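Local atomic coordinates of response regulator receiver domain protein (CheY) (Rhodospirillum rubrum, PDB entry 3HEB), a protein that probably acts as a CheY-like response regulator receiver domain, accepting a phosphoryl group to relay a signal. Residues Ser90-Ile104 / Cys107-Pro119. Numbering follows the deposited sequence.
Sequences SPVVILTTTDDQREI and CYDLGANVYITKP
The ring of Y115 has I104 over one face, with CG1 3.7 Å from the ring centroid and 16° off the normal, a CH-pi contact, while T98 O, C107 SG and T117 OG1 lie at its edge, near the ring plane. The second flat group, the Y108 ring, takes the other branch of the same isoleucine in plane at its edge, I104 CG2 lying 3.5 Å from Y108 CE1. With CG anti to the backbone N (chi1 -176°), Y115 reaches past T96 to the loop, where its OH donates to T98 O at 2.9 Å, from well above the carbonyl plane. I94 CG2 lies obliquely against the ring, 3.6 Å from Y115 CE1. A leucine in place of Y115 would probably leave T98 O without this donor and I104 CG1 without the flat surface it rests on. Strands 92-96 and 114-117 run parallel: I94 N donates to V114 O at 2.8 Å and I94 O receives I116 N at 2.7 Å, while V92 O accepts both N113 N and V114 N. K118, extended beyond CG, carries NZ to a salt bridge with E11 and a hydrogen bond to H16, and T96 OG1 is hydrogen-bonded to D66, the predicted phosphorylation site. Strand 92-96, helix 101-109 and strand 114-117 exemplify the beta-alpha-beta crossover of the CheY-like receiver fold, T96 and K118 being consistent with the family's conserved threonine/serine and lysine beside the phosphoacceptor aspartate.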
loop_
_atom_site.group_PDB
_atom_site.type_symbol
_atom_site.label_atom_id
_atom_site.label_comp_id
_atom_site.label_asym_id
_atom_site.label_seq_id
_atom_site.Cartn_x
_atom_site.Cartn_y
_atom_site.Cartn_z
ATOM N N SER A 90 0.974 10.976 -0.837
ATOM C CA SER A 90 0.636 10.488 0.487
ATOM C C SER A 90 -0.078 9.160 0.375
ATOM O O SER A 90 -1.101 9.056 -0.317
ATOM C CB SER A 90 -0.279 11.474 1.209
ATOM O OG SER A 90 0.407 12.645 1.592
ATOM N N PRO A 91 0.457 8.116 1.033
ATOM C CA PRO A 91 -0.203 6.813 0.965
ATOM C C PRO A 91 -1.584 6.885 1.609
ATOM O O PRO A 91 -1.768 7.506 2.654
ATOM C CB PRO A 91 0.757 5.888 1.722
ATOM C CG PRO A 91 1.489 6.809 2.625
ATOM C CD PRO A 91 1.731 8.014 1.758
ATOM N N VAL A 92 -2.556 6.257 0.970
ATOM C CA VAL A 92 -3.901 6.257 1.499
ATOM C C VAL A 92 -4.325 4.829 1.751
ATOM O O VAL A 92 -4.261 3.994 0.856
ATOM C CB VAL A 92 -4.890 6.905 0.520
ATOM C CG1 VAL A 92 -6.290 6.908 1.123
ATOM C CG2 VAL A 92 -4.444 8.321 0.206
ATOM N N VAL A 93 -4.757 4.558 2.977
ATOM C CA VAL A 93 -5.207 3.228 3.346
ATOM C C VAL A 93 -6.698 3.303 3.609
ATOM O O VAL A 93 -7.142 3.948 4.559
ATOM C CB VAL A 93 -4.460 2.711 4.611
ATOM C CG1 VAL A 93 -5.064 1.405 5.087
ATOM C CG2 VAL A 93 -2.985 2.493 4.291
ATOM N N ILE A 94 -7.479 2.667 2.742
ATOM C CA ILE A 94 -8.919 2.662 2.910
ATOM C C ILE A 94 -9.230 1.651 3.991
ATOM O O ILE A 94 -8.749 0.523 3.952
ATOM C CB ILE A 94 -9.654 2.234 1.628
ATOM C CG1 ILE A 94 -9.348 3.204 0.482
ATOM C CG2 ILE A 94 -11.143 2.176 1.893
ATOM C CD1 ILE A 94 -9.801 4.621 0.741
ATOM N N LEU A 95 -10.027 2.063 4.961
ATOM C CA LEU A 95 -10.399 1.189 6.054
ATOM C C LEU A 95 -11.910 1.353 6.224
ATOM O O LEU A 95 -12.393 2.259 6.915
ATOM C CB LEU A 95 -9.634 1.597 7.316
ATOM C CG LEU A 95 -9.809 0.776 8.597
ATOM C CD1 LEU A 95 -9.521 -0.694 8.333
ATOM C CD2 LEU A 95 -8.871 1.330 9.674
ATOM N N THR A 96 -12.658 0.473 5.571
ATOM C CA THR A 96 -14.101 0.565 5.630
ATOM C C THR A 96 -14.794 -0.782 5.784
ATOM O O THR A 96 -14.170 -1.840 5.703
ATOM C CB THR A 96 -14.621 1.260 4.375
ATOM O OG1 THR A 96 -16.007 1.591 4.541
ATOM C CG2 THR A 96 -14.433 0.342 3.168
ATOM N N THR A 97 -16.103 -0.719 5.985
ATOM C CA THR A 97 -16.936 -1.896 6.182
ATOM C C THR A 97 -17.157 -2.772 4.951
ATOM O O THR A 97 -16.986 -3.983 5.013
ATOM C CB THR A 97 -18.320 -1.477 6.752
ATOM O OG1 THR A 97 -18.164 -1.015 8.102
ATOM C CG2 THR A 97 -19.286 -2.648 6.737
ATOM N N THR A 98 -17.523 -2.168 3.827
ATOM C CA THR A 98 -17.811 -2.948 2.632
ATOM C C THR A 98 -16.656 -3.774 2.099
ATOM O O THR A 98 -15.486 -3.473 2.358
ATOM C CB THR A 98 -18.339 -2.060 1.492
ATOM O OG1 THR A 98 -18.691 -2.888 0.381
ATOM C CG2 THR A 98 -17.285 -1.055 1.052
ATOM N N ASP A 99 -16.991 -4.823 1.348
ATOM C CA ASP A 99 -15.980 -5.696 0.772
ATOM C C ASP A 99 -16.328 -6.205 -0.615
ATOM O O ASP A 99 -15.815 -7.241 -1.035
ATOM C CB ASP A 99 -15.719 -6.905 1.676
ATOM C CG ASP A 99 -16.904 -7.849 1.743
ATOM O OD1 ASP A 99 -16.685 -9.051 2.020
ATOM O OD2 ASP A 99 -18.050 -7.394 1.531
ATOM N N ASP A 100 -17.198 -5.507 -1.335
ATOM C CA ASP A 100 -17.536 -5.966 -2.675
ATOM C C ASP A 100 -16.521 -5.452 -3.694
ATOM O O ASP A 100 -16.131 -4.280 -3.667
ATOM C CB ASP A 100 -18.950 -5.536 -3.070
ATOM C CG ASP A 100 -19.081 -4.048 -3.216
ATOM O OD1 ASP A 100 -18.972 -3.347 -2.188
ATOM O OD2 ASP A 100 -19.290 -3.585 -4.360
ATOM N N GLN A 101 -16.102 -6.353 -4.582
ATOM C CA GLN A 101 -15.119 -6.074 -5.628
ATOM C C GLN A 101 -15.179 -4.666 -6.213
ATOM O O GLN A 101 -14.176 -3.952 -6.227
ATOM C CB GLN A 101 -15.276 -7.061 -6.792
ATOM C CG GLN A 101 -15.825 -8.431 -6.432
ATOM C CD GLN A 101 -16.353 -9.186 -7.661
ATOM O OE1 GLN A 101 -17.200 -8.677 -8.413
ATOM N NE2 GLN A 101 -15.856 -10.410 -7.860
ATOM N N ARG A 102 -16.353 -4.283 -6.709
ATOM C CA ARG A 102 -16.546 -2.979 -7.336
ATOM C C ARG A 102 -15.997 -1.786 -6.558
ATOM O O ARG A 102 -15.404 -0.882 -7.147
ATOM C CB ARG A 102 -18.030 -2.761 -7.648
ATOM C CG ARG A 102 -18.550 -3.623 -8.800
ATOM C CD ARG A 102 -19.981 -3.247 -9.208
ATOM N NE ARG A 102 -20.984 -3.578 -8.191
ATOM C CZ ARG A 102 -21.731 -2.685 -7.542
ATOM N NH1 ARG A 102 -21.602 -1.387 -7.793
ATOM N NH2 ARG A 102 -22.620 -3.091 -6.642
ATOM N N GLU A 103 -16.197 -1.780 -5.244
ATOM C CA GLU A 103 -15.710 -0.684 -4.410
ATOM C C GLU A 103 -14.204 -0.757 -4.243
ATOM O O GLU A 103 -13.506 0.247 -4.354
ATOM C CB GLU A 103 -16.370 -0.729 -3.036
ATOM C CG GLU A 103 -17.804 -0.258 -3.054
ATOM C CD GLU A 103 -17.909 1.216 -3.371
ATOM O OE1 GLU A 103 -17.749 2.029 -2.435
ATOM O OE2 GLU A 103 -18.136 1.560 -4.552
ATOM N N ILE A 104 -13.714 -1.957 -3.972
ATOM C CA ILE A 104 -12.301 -2.174 -3.781
ATOM C C ILE A 104 -11.560 -1.781 -5.048
ATOM O O ILE A 104 -10.639 -0.963 -5.003
ATOM C CB ILE A 104 -12.034 -3.654 -3.421
ATOM C CG1 ILE A 104 -12.696 -3.975 -2.070
ATOM C CG2 ILE A 104 -10.552 -3.918 -3.369
ATOM C CD1 ILE A 104 -12.566 -5.424 -1.632
ATOM N N CYS A 107 -11.462 2.023 -5.645
ATOM C CA CYS A 107 -10.523 2.729 -4.775
ATOM C C CYS A 107 -9.106 2.602 -5.336
ATOM O O CYS A 107 -8.369 3.587 -5.432
ATOM C CB CYS A 107 -10.582 2.167 -3.349
ATOM S SG CYS A 107 -12.130 2.555 -2.461
ATOM N N TYR A 108 -8.720 1.389 -5.713
ATOM C CA TYR A 108 -7.400 1.218 -6.283
ATOM C C TYR A 108 -7.294 2.019 -7.590
ATOM O O TYR A 108 -6.291 2.686 -7.831
ATOM C CB TYR A 108 -7.106 -0.266 -6.514
ATOM C CG TYR A 108 -6.758 -1.012 -5.243
ATOM C CD1 TYR A 108 -7.659 -1.906 -4.653
ATOM C CD2 TYR A 108 -5.517 -0.836 -4.634
ATOM C CE1 TYR A 108 -7.320 -2.613 -3.487
ATOM C CE2 TYR A 108 -5.171 -1.527 -3.469
ATOM C CZ TYR A 108 -6.073 -2.417 -2.904
ATOM O OH TYR A 108 -5.723 -3.111 -1.768
ATOM N N ASP A 109 -8.328 1.968 -8.425
ATOM C CA ASP A 109 -8.291 2.722 -9.669
ATOM C C ASP A 109 -8.159 4.195 -9.338
ATOM O O ASP A 109 -7.450 4.917 -10.028
ATOM C CB ASP A 109 -9.550 2.490 -10.509
ATOM C CG ASP A 109 -9.622 1.080 -11.080
ATOM O OD1 ASP A 109 -8.574 0.383 -11.130
ATOM O OD2 ASP A 109 -10.728 0.675 -11.492
ATOM N N LEU A 110 -8.833 4.635 -8.275
ATOM C CA LEU A 110 -8.758 6.032 -7.845
ATOM C C LEU A 110 -7.418 6.373 -7.200
ATOM O O LEU A 110 -7.158 7.536 -6.902
ATOM C CB LEU A 110 -9.876 6.369 -6.853
ATOM C CG LEU A 110 -11.184 7.024 -7.318
ATOM C CD1 LEU A 110 -11.117 7.393 -8.806
ATOM C CD2 LEU A 110 -12.346 6.082 -7.026
ATOM N N GLY A 111 -6.590 5.356 -6.955
ATOM C CA GLY A 111 -5.272 5.589 -6.373
ATOM C C GLY A 111 -4.972 5.170 -4.941
ATOM O O GLY A 111 -3.900 5.490 -4.425
ATOM N N ALA A 112 -5.886 4.467 -4.288
ATOM C CA ALA A 112 -5.639 4.036 -2.915
ATOM C C ALA A 112 -4.433 3.108 -2.890
ATOM O O ALA A 112 -4.291 2.241 -3.754
ATOM C CB ALA A 112 -6.854 3.316 -2.363
ATOM N N ASN A 113 -3.563 3.292 -1.902
ATOM C CA ASN A 113 -2.372 2.456 -1.781
ATOM C C ASN A 113 -2.724 1.077 -1.251
ATOM O O ASN A 113 -2.141 0.077 -1.659
ATOM C CB ASN A 113 -1.359 3.098 -0.830
ATOM C CG ASN A 113 -0.771 4.385 -1.384
ATOM O OD1 ASN A 113 0.349 4.406 -1.923
ATOM N ND2 ASN A 113 -1.531 5.470 -1.269
ATOM N N VAL A 114 -3.677 1.048 -0.327
ATOM C CA VAL A 114 -4.121 -0.177 0.320
ATOM C C VAL A 114 -5.594 -0.061 0.699
ATOM O O VAL A 114 -6.097 1.029 0.986
ATOM C CB VAL A 114 -3.310 -0.444 1.607
ATOM C CG1 VAL A 114 -3.812 -1.713 2.309
ATOM C CG2 VAL A 114 -1.828 -0.556 1.271
ATOM N N TYR A 115 -6.279 -1.196 0.684
ATOM C CA TYR A 115 -7.680 -1.257 1.042
ATOM C C TYR A 115 -7.837 -2.377 2.065
ATOM O O TYR A 115 -7.395 -3.519 1.847
ATOM C CB TYR A 115 -8.539 -1.545 -0.187
ATOM C CG TYR A 115 -10.022 -1.516 0.097
ATOM C CD1 TYR A 115 -10.835 -0.526 -0.451
ATOM C CD2 TYR A 115 -10.621 -2.495 0.897
ATOM C CE1 TYR A 115 -12.197 -0.513 -0.222
ATOM C CE2 TYR A 115 -11.982 -2.487 1.132
ATOM C CZ TYR A 115 -12.768 -1.494 0.566
ATOM O OH TYR A 115 -14.135 -1.488 0.775
ATOM N N ILE A 116 -8.444 -2.040 3.193
ATOM C CA ILE A 116 -8.664 -3.010 4.251
ATOM C C ILE A 116 -10.124 -2.992 4.644
ATOM O O ILE A 116 -10.647 -1.952 5.037
ATOM C CB ILE A 116 -7.851 -2.679 5.513
ATOM C CG1 ILE A 116 -6.355 -2.700 5.193
ATOM C CG2 ILE A 116 -8.188 -3.681 6.626
ATOM C CD1 ILE A 116 -5.461 -2.328 6.373
ATOM N N THR A 117 -10.786 -4.135 4.515
ATOM C CA THR A 117 -12.182 -4.232 4.907
ATOM C C THR A 117 -12.153 -4.440 6.420
ATOM O O THR A 117 -11.455 -5.333 6.920
ATOM C CB THR A 117 -12.880 -5.439 4.239
ATOM O OG1 THR A 117 -13.004 -5.204 2.831
ATOM C CG2 THR A 117 -14.266 -5.652 4.846
ATOM N N LYS A 118 -12.890 -3.606 7.149
ATOM C CA LYS A 118 -12.934 -3.714 8.599
ATOM C C LYS A 118 -13.396 -5.109 8.987
ATOM O O LYS A 118 -14.449 -5.554 8.542
ATOM C CB LYS A 118 -13.912 -2.696 9.190
ATOM C CG LYS A 118 -13.497 -1.244 9.051
ATOM C CD LYS A 118 -14.506 -0.348 9.734
ATOM C CE LYS A 118 -14.100 1.103 9.606
ATOM N NZ LYS A 118 -15.081 2.025 10.251
ATOM N N PRO A 119 -12.599 -5.832 9.794
ATOM C CA PRO A 119 -13.056 -7.172 10.177
ATOM C C PRO A 119 -14.317 -7.012 11.030
ATOM O O PRO A 119 -14.431 -6.063 11.816
ATOM C CB PRO A 119 -11.876 -7.732 10.975
ATOM C CG PRO A 119 -10.676 -7.041 10.352
ATOM C CD PRO A 119 -11.187 -5.618 10.169
#